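PDB 3V4H: Hcp1 family type VI secretion system effector from Yersinia pestis, which probably assembles into hexameric rings that stack into the tube of the type VI secretion system, as other Hcp proteins do. Local coordinates for residues M29-D34 with S78-A83; I49-W54 with V106-R111; Y160-A165 with G171-N176. All blocks are in the same frame, centred on the assembly; numbering follows the deposited sequence. Where two conformers were deposited one is given.

Contact 1 (M29-D34 with S78-A83); sequences MFIKID and SDFCFA
Ile-31 and Phe-82 meet between two strands, 29-33 and 80-83, whose axes pass 9.6 Å apart at 115°, too far for the backbones to pair. The gap is filled by side chains from both strands. Ile-31 uses both ends of its branched side chain. Its CG2 sits over one face of the Phe-82 ring, 4.1 Å from the centroid and 21° off the ring normal, which makes a CH-pi contact. Its CD1 lies 3.9 Å from Phe-82 CD2, on the CD2-CE2 side of the same ring, whereas CG2 is nearer CE1 and CZ. With chi1 (-159°) and chi2 (159°) both extended, CD1 of Ile-31 reaches on to Phe-80, where it approaches CE2 obliquely at 4.2 Å. Ile-33 comes at Phe-82 from the opposite direction, with CD1 4.2 Å from CZ. Each strand belongs to a different sheet, so this is core packing between the two sheets of the Hcp beta barrel. Phe-151 extends the cluster, touching Ile-31 and both phenylalanines. Backbone hydrogen bonds join Ile-31 to Ile-49 and Phe-30 to Val-109. No hydrogen bond joins the two segments. Methyl and ring carbons alone make the join, so it probably rests on van der Waals fit and exclusion of water.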
loop_
_atom_site.group_PDB
_atom_site.type_symbol
_atom_site.label_atom_id
_atom_site.label_comp_id
_atom_site.label_asym_id
_atom_site.label_seq_id
_atom_site.Cartn_x
_atom_site.Cartn_y
_atom_site.Cartn_z
ATOM N N MET A 29 -7.875 -24.011 15.650
ATOM C CA MET A 29 -6.621 -24.430 15.046
ATOM C C MET A 29 -5.630 -24.722 16.150
ATOM O O MET A 29 -5.481 -23.920 17.074
ATOM C CB MET A 29 -6.092 -23.314 14.153
ATOM C CG MET A 29 -7.057 -22.849 13.083
ATOM S SD MET A 29 -6.319 -21.592 12.037
ATOM C CE MET A 29 -6.798 -20.086 12.868
ATOM N N PHE A 30 -4.917 -25.838 16.051
ATOM C CA PHE A 30 -3.967 -26.212 17.100
ATOM C C PHE A 30 -2.675 -26.655 16.508
ATOM O O PHE A 30 -2.669 -27.295 15.465
ATOM C CB PHE A 30 -4.519 -27.363 17.928
ATOM C CG PHE A 30 -5.847 -27.060 18.543
ATOM C CD1 PHE A 30 -5.930 -26.313 19.687
ATOM C CD2 PHE A 30 -7.016 -27.483 17.942
ATOM C CE1 PHE A 30 -7.159 -26.003 20.249
ATOM C CE2 PHE A 30 -8.249 -27.174 18.492
ATOM C CZ PHE A 30 -8.315 -26.436 19.652
ATOM N N ILE A 31 -1.589 -26.392 17.198
ATOM C CA ILE A 31 -0.318 -27.009 16.818
ATOM C C ILE A 31 0.320 -27.658 18.049
ATOM O O ILE A 31 0.387 -27.062 19.140
ATOM C CB ILE A 31 0.567 -26.010 16.042
ATOM C CG1 ILE A 31 1.622 -26.758 15.225
ATOM C CG2 ILE A 31 1.167 -24.980 16.967
ATOM C CD1 ILE A 31 2.232 -26.012 14.059
ATOM N N LYS A 32 0.756 -28.900 17.897
ATOM C CA LYS A 32 1.385 -29.660 18.985
ATOM C C LYS A 32 2.839 -29.876 18.599
ATOM O O LYS A 32 3.111 -30.503 17.588
ATOM C CB LYS A 32 0.692 -31.011 19.150
ATOM C CG LYS A 32 1.323 -31.908 20.222
ATOM C CD LYS A 32 1.572 -33.306 19.727
ATOM C CE LYS A 32 0.494 -34.277 20.165
ATOM N NZ LYS A 32 0.870 -34.953 21.445
ATOM N N ILE A 33 3.760 -29.329 19.375
ATOM C CA ILE A 33 5.176 -29.332 19.007
ATOM C C ILE A 33 5.980 -30.147 20.036
ATOM O O ILE A 33 5.930 -29.859 21.234
ATOM C CB ILE A 33 5.745 -27.924 19.022
ATOM C CG1 ILE A 33 5.103 -27.088 17.936
ATOM C CG2 ILE A 33 7.262 -27.959 18.886
ATOM C CD1 ILE A 33 5.535 -25.648 17.958
ATOM N N ASP A 34 6.719 -31.143 19.593
ATOM C CA ASP A 34 7.416 -32.010 20.524
ATOM C C ASP A 34 8.298 -31.267 21.469
ATOM O O ASP A 34 9.131 -30.505 21.072
ATOM C CB ASP A 34 8.245 -33.042 19.798
ATOM C CG ASP A 34 7.483 -34.305 19.535
ATOM O OD1 ASP A 34 6.583 -34.638 20.303
ATOM O OD2 ASP A 34 7.764 -34.966 18.535
ATOM N N SER A 78 7.850 -23.919 0.900
ATOM C CA SER A 78 8.155 -22.902 1.918
ATOM C C SER A 78 8.187 -23.439 3.365
ATOM O O SER A 78 7.776 -24.568 3.642
ATOM C CB SER A 78 7.234 -21.689 1.776
ATOM O OG SER A 78 5.913 -21.944 2.311
ATOM N N ASP A 79 8.719 -22.624 4.273
ATOM C CA ASP A 79 8.684 -22.885 5.698
ATOM C C ASP A 79 7.234 -22.855 6.038
ATOM O O ASP A 79 6.524 -22.161 5.367
ATOM C CB ASP A 79 9.378 -21.738 6.460
ATOM C CG ASP A 79 10.903 -21.850 6.410
ATOM O OD1 ASP A 79 11.379 -22.897 5.987
ATOM O OD2 ASP A 79 11.616 -20.913 6.822
ATOM N N PHE A 80 6.783 -23.643 7.002
ATOM C CA PHE A 80 5.396 -23.494 7.544
ATOM C C PHE A 80 5.492 -22.316 8.470
ATOM O O PHE A 80 6.532 -22.131 9.105
ATOM C CB PHE A 80 4.940 -24.748 8.299
ATOM C CG PHE A 80 3.460 -24.760 8.648
ATOM C CD1 PHE A 80 2.503 -25.141 7.721
ATOM C CD2 PHE A 80 3.054 -24.390 9.899
ATOM C CE1 PHE A 80 1.178 -25.177 8.071
ATOM C CE2 PHE A 80 1.720 -24.421 10.243
ATOM C CZ PHE A 80 0.790 -24.780 9.322
ATOM N N CYS A 81 4.422 -21.495 8.474
ATOM C CA CYS A 81 4.280 -20.260 9.237
ATOM C C CYS A 81 3.022 -20.363 10.090
ATOM O O CYS A 81 1.988 -20.884 9.611
ATOM C CB CYS A 81 4.072 -19.048 8.293
ATOM S SG CYS A 81 5.567 -18.469 7.421
ATOM N N PHE A 82 3.123 -19.953 11.355
ATOM C CA PHE A 82 1.924 -19.719 12.187
ATOM C C PHE A 82 2.181 -18.614 13.178
ATOM O O PHE A 82 3.346 -18.309 13.494
ATOM C CB PHE A 82 1.450 -20.978 12.915
ATOM C CG PHE A 82 2.305 -21.418 14.035
ATOM C CD1 PHE A 82 2.002 -21.053 15.342
ATOM C CD2 PHE A 82 3.378 -22.274 13.820
ATOM C CE1 PHE A 82 2.798 -21.470 16.405
ATOM C CE2 PHE A 82 4.192 -22.677 14.860
ATOM C CZ PHE A 82 3.905 -22.278 16.158
ATOM N N ALA A 83 1.072 -18.057 13.653
ATOM C CA ALA A 83 0.961 -17.045 14.681
ATOM C C ALA A 83 0.229 -17.582 15.911
ATOM O O ALA A 83 -0.801 -18.289 15.796
ATOM C CB ALA A 83 0.142 -15.852 14.136
#

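Contact 2 (I49-W54 with V106-R111); sequences IQVLAW and VQFVLR
Phe-108 points the edge of its ring at a face of the Trp-54 indole. The pair is edge-to-face: the Phe-108 centroid is 4.7 Å from that of the five-membered ring, and the planes are at 52°. CZ of Phe-108 leads, 3.7 Å from CD1 of Trp-54. Val-51 comes to the edge of the phenyl ring, close to its plane, with CG2 4.3 Å from CE1. Leu-110 crosses Trp-54 at about a right angle and splits its methyls along the indole. Its CD2 is 3.8 Å from NE1 of Trp-54, and its CD1 is 4.1 Å from CZ2. The Trp-54 NE1 is buried here and has no hydrogen-bond partner in the model. The chain between Gln-50 and Ala-53 passes from one sheet of the Hcp barrel to the other. Trp-54 reaches segment 106-111 from the second sheet, while Val-51 reaches it over strand 29-33. A chi1 of 171° swings the Phe-108 ring away from its own backbone N and brings CZ to the indole. Further out, Phe-80 meets the Phe-108 ring, and Phe-82 touches Val-51. Leu-52 and Ala-53 are joined to Ala-83 by backbone hydrogen bonds where the chain changes sheet. Ala-53 and Trp-54 also pair in an antiparallel ladder with a strand of a neighbouring subunit, whose Met-135 packs on Trp-54.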
loop_
_atom_site.group_PDB
_atom_site.type_symbol
_atom_site.label_atom_id
_atom_site.label_comp_id
_atom_site.label_asym_id
_atom_site.label_seq_id
_atom_site.Cartn_x
_atom_site.Cartn_y
_atom_site.Cartn_z
ATOM N N ILE A 49 -0.643 -25.644 21.418
ATOM C CA ILE A 49 -0.639 -24.209 21.085
ATOM C C ILE A 49 -1.829 -23.842 20.209
ATOM O O ILE A 49 -2.026 -24.413 19.137
ATOM C CB ILE A 49 0.675 -23.790 20.386
ATOM C CG1 ILE A 49 1.874 -24.093 21.287
ATOM C CG2 ILE A 49 0.653 -22.294 20.092
ATOM C CD1 ILE A 49 3.195 -24.392 20.587
ATOM N N GLN A 50 -2.621 -22.875 20.645
ATOM C CA GLN A 50 -3.708 -22.349 19.804
ATOM C C GLN A 50 -3.175 -21.430 18.720
ATOM O O GLN A 50 -2.434 -20.480 19.002
ATOM C CB GLN A 50 -4.735 -21.586 20.648
ATOM C CG GLN A 50 -5.199 -22.449 21.788
ATOM C CD GLN A 50 -6.656 -22.287 22.139
ATOM O OE1 GLN A 50 -7.326 -23.272 22.443
ATOM N NE2 GLN A 50 -7.155 -21.042 22.112
ATOM N N VAL A 51 -3.587 -21.680 17.483
ATOM C CA VAL A 51 -3.075 -20.945 16.336
ATOM C C VAL A 51 -4.108 -19.903 15.916
ATOM O O VAL A 51 -5.315 -20.180 15.833
ATOM C CB VAL A 51 -2.750 -21.882 15.178
ATOM C CG1 VAL A 51 -2.333 -21.127 13.937
ATOM C CG2 VAL A 51 -1.604 -22.810 15.593
ATOM N N LEU A 52 -3.597 -18.721 15.606
ATOM C CA LEU A 52 -4.395 -17.579 15.157
ATOM C C LEU A 52 -4.376 -17.466 13.647
ATOM O O LEU A 52 -5.316 -16.994 13.055
ATOM C CB LEU A 52 -3.771 -16.299 15.773
ATOM C CG LEU A 52 -3.753 -16.199 17.322
ATOM C CD1 LEU A 52 -3.104 -14.898 17.809
ATOM C CD2 LEU A 52 -5.163 -16.345 17.882
ATOM N N ALA A 53 -3.299 -17.894 12.981
ATOM C CA ALA A 53 -3.245 -17.731 11.530
ATOM C C ALA A 53 -2.058 -18.562 11.062
ATOM O O ALA A 53 -1.237 -18.937 11.919
ATOM C CB ALA A 53 -3.006 -16.219 11.177
ATOM N N TRP A 54 -2.048 -18.922 9.792
ATOM C CA TRP A 54 -0.979 -19.744 9.214
ATOM C C TRP A 54 -0.894 -19.635 7.739
ATOM O O TRP A 54 -1.826 -19.221 7.086
ATOM C CB TRP A 54 -1.164 -21.237 9.586
ATOM C CG TRP A 54 -2.396 -21.849 8.996
ATOM C CD1 TRP A 54 -3.712 -21.644 9.385
ATOM C CD2 TRP A 54 -2.481 -22.773 7.869
ATOM N NE1 TRP A 54 -4.555 -22.355 8.595
ATOM C CE2 TRP A 54 -3.882 -23.057 7.675
ATOM C CE3 TRP A 54 -1.563 -23.382 7.055
ATOM C CZ2 TRP A 54 -4.331 -23.921 6.671
ATOM C CZ3 TRP A 54 -2.016 -24.260 6.050
ATOM C CH2 TRP A 54 -3.346 -24.529 5.876
ATOM N N VAL A 106 5.886 -32.386 14.769
ATOM C CA VAL A 106 4.978 -31.273 14.928
ATOM C C VAL A 106 3.697 -31.684 14.232
ATOM O O VAL A 106 3.746 -32.215 13.113
ATOM C CB VAL A 106 5.515 -29.989 14.269
ATOM C CG1 VAL A 106 4.458 -28.877 14.293
ATOM C CG2 VAL A 106 6.785 -29.517 14.974
ATOM N N GLN A 107 2.567 -31.462 14.903
ATOM C CA GLN A 107 1.257 -31.787 14.360
ATOM C C GLN A 107 0.303 -30.577 14.416
ATOM O O GLN A 107 -0.002 -30.043 15.493
ATOM C CB GLN A 107 0.655 -32.985 15.103
ATOM C CG GLN A 107 -0.732 -33.363 14.583
ATOM C CD GLN A 107 -1.555 -34.211 15.544
ATOM O OE1 GLN A 107 -1.833 -35.372 15.250
ATOM N NE2 GLN A 107 -1.995 -33.613 16.679
ATOM N N PHE A 108 -0.180 -30.185 13.246
ATOM C CA PHE A 108 -1.072 -29.035 13.065
ATOM C C PHE A 108 -2.457 -29.507 12.686
ATOM O O PHE A 108 -2.602 -30.376 11.850
ATOM C CB PHE A 108 -0.530 -28.142 11.975
ATOM C CG PHE A 108 -1.481 -27.061 11.571
ATOM C CD1 PHE A 108 -1.723 -25.994 12.414
ATOM C CD2 PHE A 108 -2.143 -27.120 10.369
ATOM C CE1 PHE A 108 -2.619 -24.972 12.075
ATOM C CE2 PHE A 108 -3.040 -26.128 10.017
ATOM C CZ PHE A 108 -3.261 -25.019 10.865
ATOM N N VAL A 109 -3.472 -29.003 13.355
ATOM C CA VAL A 109 -4.817 -29.516 13.188
ATOM C C VAL A 109 -5.823 -28.380 13.034
ATOM O O VAL A 109 -5.831 -27.388 13.835
ATOM C CB VAL A 109 -5.209 -30.433 14.385
ATOM C CG1 VAL A 109 -6.713 -30.682 14.419
ATOM C CG2 VAL A 109 -4.474 -31.814 14.327
ATOM N N LEU A 110 -6.689 -28.498 12.035
ATOM C CA LEU A 110 -7.904 -27.638 11.932
ATOM C C LEU A 110 -9.136 -28.421 12.228
ATOM O O LEU A 110 -9.277 -29.558 11.779
ATOM C CB LEU A 110 -8.074 -27.101 10.517
ATOM C CG LEU A 110 -6.900 -26.432 9.797
ATOM C CD1 LEU A 110 -7.295 -26.210 8.352
ATOM C CD2 LEU A 110 -6.492 -25.100 10.418
ATOM N N ARG A 111 -10.079 -27.785 12.914
ATOM C CA ARG A 111 -11.293 -28.398 13.339
ATOM C C ARG A 111 -12.474 -27.509 12.974
ATOM O O ARG A 111 -12.369 -26.286 13.052
ATOM C CB ARG A 111 -11.237 -28.557 14.844
ATOM C CG ARG A 111 -12.466 -29.196 15.465
ATOM C CD ARG A 111 -12.174 -29.610 16.914
ATOM N NE ARG A 111 -12.003 -28.457 17.782
ATOM C CZ ARG A 111 -11.602 -28.497 19.061
ATOM N NH1 ARG A 111 -11.303 -29.651 19.666
ATOM N NH2 ARG A 111 -11.507 -27.361 19.754
#

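Contact 3 (Y160-A165 with G171-N176); sequences YVMQNA and GVISAN
Tyr-160 meets Ile-173 at the edge of its ring, near the ring plane, where CD2 lies 4.0 Å from the CD1 methyl. Neither ring face is used in this contact, and the two side chains run side by side in the same direction. They belong to a beta hairpin, strands 155-162 and 171-178, in which 171-178 is an outermost strand of the six-stranded sheet within the chain. Tyr-160 and Ile-173 form a hydrogen-bonded antiparallel pair. Tyr-160 N gives a nearly straight bond to Ile-173 O, 2.9 Å and 179° at the hydrogen. In return Ile-173 N binds Tyr-160 O at 2.8 Å, in the carbonyl plane. That oxygen also receives a CA-H...O contact from Val-172 CA at 3.2 Å. Val-161 and Val-172 are the non-hydrogen-bonded pair. They stand on the other side of the sheet from the tyrosine, with their CG2 methyls 4.1 Å apart. Met-162 and Gly-171 pair next. Met-162 N approaches Gly-171 O from above the carbonyl plane, 36° out of it, and the return bond from Gly-171 N is long and weak. The bent Met-162 chain turns SD toward Ile-173 CD1, but their modelled separation is too short to trust. Lys-88 of a neighbouring subunit packs against Met-162 and Ile-173, and Pro-91 of that subunit against Tyr-160, so this side of the hairpin lies at a subunit interface. Beyond the paired residues, Ser-174 OG is hydrogen-bonded to Asp-159 OD1 on the partner strand.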
loop_
_atom_site.group_PDB
_atom_site.type_symbol
_atom_site.label_atom_id
_atom_site.label_comp_id
_atom_site.label_asym_id
_atom_site.label_seq_id
_atom_site.Cartn_x
_atom_site.Cartn_y
_atom_site.Cartn_z
ATOM N N TYR A 160 -6.722 -34.931 4.705
ATOM C CA TYR A 160 -8.026 -34.297 4.736
ATOM C C TYR A 160 -9.104 -35.371 4.947
ATOM O O TYR A 160 -9.186 -36.372 4.193
ATOM C CB TYR A 160 -8.220 -33.548 3.394
ATOM C CG TYR A 160 -9.568 -32.885 3.270
ATOM C CD1 TYR A 160 -9.739 -31.582 3.658
ATOM C CD2 TYR A 160 -10.680 -33.577 2.778
ATOM C CE1 TYR A 160 -10.979 -30.984 3.615
ATOM C CE2 TYR A 160 -11.937 -32.979 2.726
ATOM C CZ TYR A 160 -12.054 -31.650 3.138
ATOM O OH TYR A 160 -13.271 -30.981 3.079
ATOM N N VAL A 161 -9.920 -35.173 5.959
ATOM C CA VAL A 161 -10.826 -36.176 6.437
ATOM C C VAL A 161 -12.216 -35.792 5.940
ATOM O O VAL A 161 -12.657 -34.686 6.199
ATOM C CB VAL A 161 -10.785 -36.216 7.992
ATOM C CG1 VAL A 161 -11.854 -37.148 8.546
ATOM C CG2 VAL A 161 -9.396 -36.625 8.517
ATOM N N MET A 162 -12.874 -36.669 5.191
ATOM C CA MET A 162 -14.264 -36.464 4.761
ATOM C C MET A 162 -15.218 -37.225 5.647
ATOM O O MET A 162 -14.902 -38.320 6.113
ATOM C CB MET A 162 -14.487 -37.019 3.356
ATOM C CG MET A 162 -13.723 -36.301 2.294
ATOM S SD MET A 162 -13.181 -37.491 1.091
ATOM C CE MET A 162 -14.680 -38.406 0.685
ATOM N N GLN A 163 -16.405 -36.672 5.821
ATOM C CA GLN A 163 -17.445 -37.270 6.650
ATOM C C GLN A 163 -18.742 -37.242 5.852
ATOM O O GLN A 163 -18.907 -36.372 4.992
ATOM C CB GLN A 163 -17.546 -36.483 7.980
ATOM N N ASN A 164 -19.646 -38.187 6.109
ATOM C CA ASN A 164 -21.027 -38.071 5.590
ATOM C C ASN A 164 -22.089 -37.964 6.691
ATOM O O ASN A 164 -21.860 -38.349 7.853
ATOM C CB ASN A 164 -21.375 -39.195 4.609
ATOM C CG ASN A 164 -21.163 -40.569 5.186
ATOM O OD1 ASN A 164 -21.196 -40.769 6.406
ATOM N ND2 ASN A 164 -20.929 -41.532 4.307
ATOM N N ALA A 165 -23.247 -37.423 6.305
ATOM C CA ALA A 165 -24.385 -37.269 7.208
ATOM C C ALA A 165 -25.078 -38.615 7.454
ATOM O O ALA A 165 -24.646 -39.402 8.303
ATOM C CB ALA A 165 -25.370 -36.254 6.647
ATOM N N GLY A 171 -13.706 -41.327 5.167
ATOM C CA GLY A 171 -12.395 -41.497 4.585
ATOM C C GLY A 171 -11.450 -40.330 4.734
ATOM O O GLY A 171 -11.747 -39.342 5.378
ATOM N N VAL A 172 -10.283 -40.501 4.145
ATOM C CA VAL A 172 -9.202 -39.555 4.259
ATOM C C VAL A 172 -8.536 -39.530 2.915
ATOM O O VAL A 172 -8.397 -40.602 2.276
ATOM C CB VAL A 172 -8.167 -40.018 5.307
ATOM C CG1 VAL A 172 -7.053 -38.986 5.450
ATOM C CG2 VAL A 172 -8.834 -40.292 6.677
ATOM N N ILE A 173 -8.158 -38.338 2.464
ATOM C CA ILE A 173 -7.292 -38.162 1.288
ATOM C C ILE A 173 -5.999 -37.579 1.770
ATOM O O ILE A 173 -5.996 -36.592 2.470
ATOM C CB ILE A 173 -7.825 -37.175 0.222
ATOM C CG1 ILE A 173 -9.199 -37.614 -0.216
ATOM C CG2 ILE A 173 -6.871 -37.164 -0.994
ATOM C CD1 ILE A 173 -10.276 -36.774 0.423
ATOM N N SER A 174 -4.896 -38.094 1.274
ATOM C CA SER A 174 -3.623 -37.753 1.841
ATOM C C SER A 174 -2.610 -37.445 0.772
ATOM O O SER A 174 -2.672 -37.948 -0.366
ATOM C CB SER A 174 -3.078 -38.987 2.583
ATOM O OG SER A 174 -3.845 -39.271 3.717
ATOM N N ALA A 175 -1.613 -36.698 1.185
ATOM C CA ALA A 175 -0.493 -36.420 0.354
ATOM C C ALA A 175 0.642 -36.508 1.326
ATOM O O ALA A 175 0.444 -36.271 2.514
ATOM C CB ALA A 175 -0.604 -35.019 -0.218
ATOM N N ASN A 176 1.820 -36.848 0.844
ATOM C CA ASN A 176 2.996 -36.754 1.676
ATOM C C ASN A 176 4.193 -36.312 0.846
ATOM O O ASN A 176 4.158 -36.368 -0.383
ATOM C CB ASN A 176 3.247 -38.078 2.397
ATOM C CG ASN A 176 3.729 -39.158 1.472
ATOM O OD1 ASN A 176 4.884 -39.585 1.558
ATOM N ND2 ASN A 176 2.864 -39.595 0.552
#

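In the fold
From the N terminus, strand 29-33 is followed by 49-54, which pairs beside it and then passes into the second sheet. Segment 78-83 then closes contact 1, after 43 intervening residues. Segment 106-111 closes contact 2 later, so the two loops cross. They also touch: Lys-32 N probably hydrogen-bonds to Gln-107 O. Together they tie both sheets of the barrel across its interior, their centres 6 Å apart. Contact 3 follows in series and closes only a short hairpin. It lies about 18 Å from contact 2, centre to centre, at the far edge of the six-stranded sheet. Contacts 2 and 3 both touch a neighbouring subunit through several residues; in contact 1 Met-29 does so.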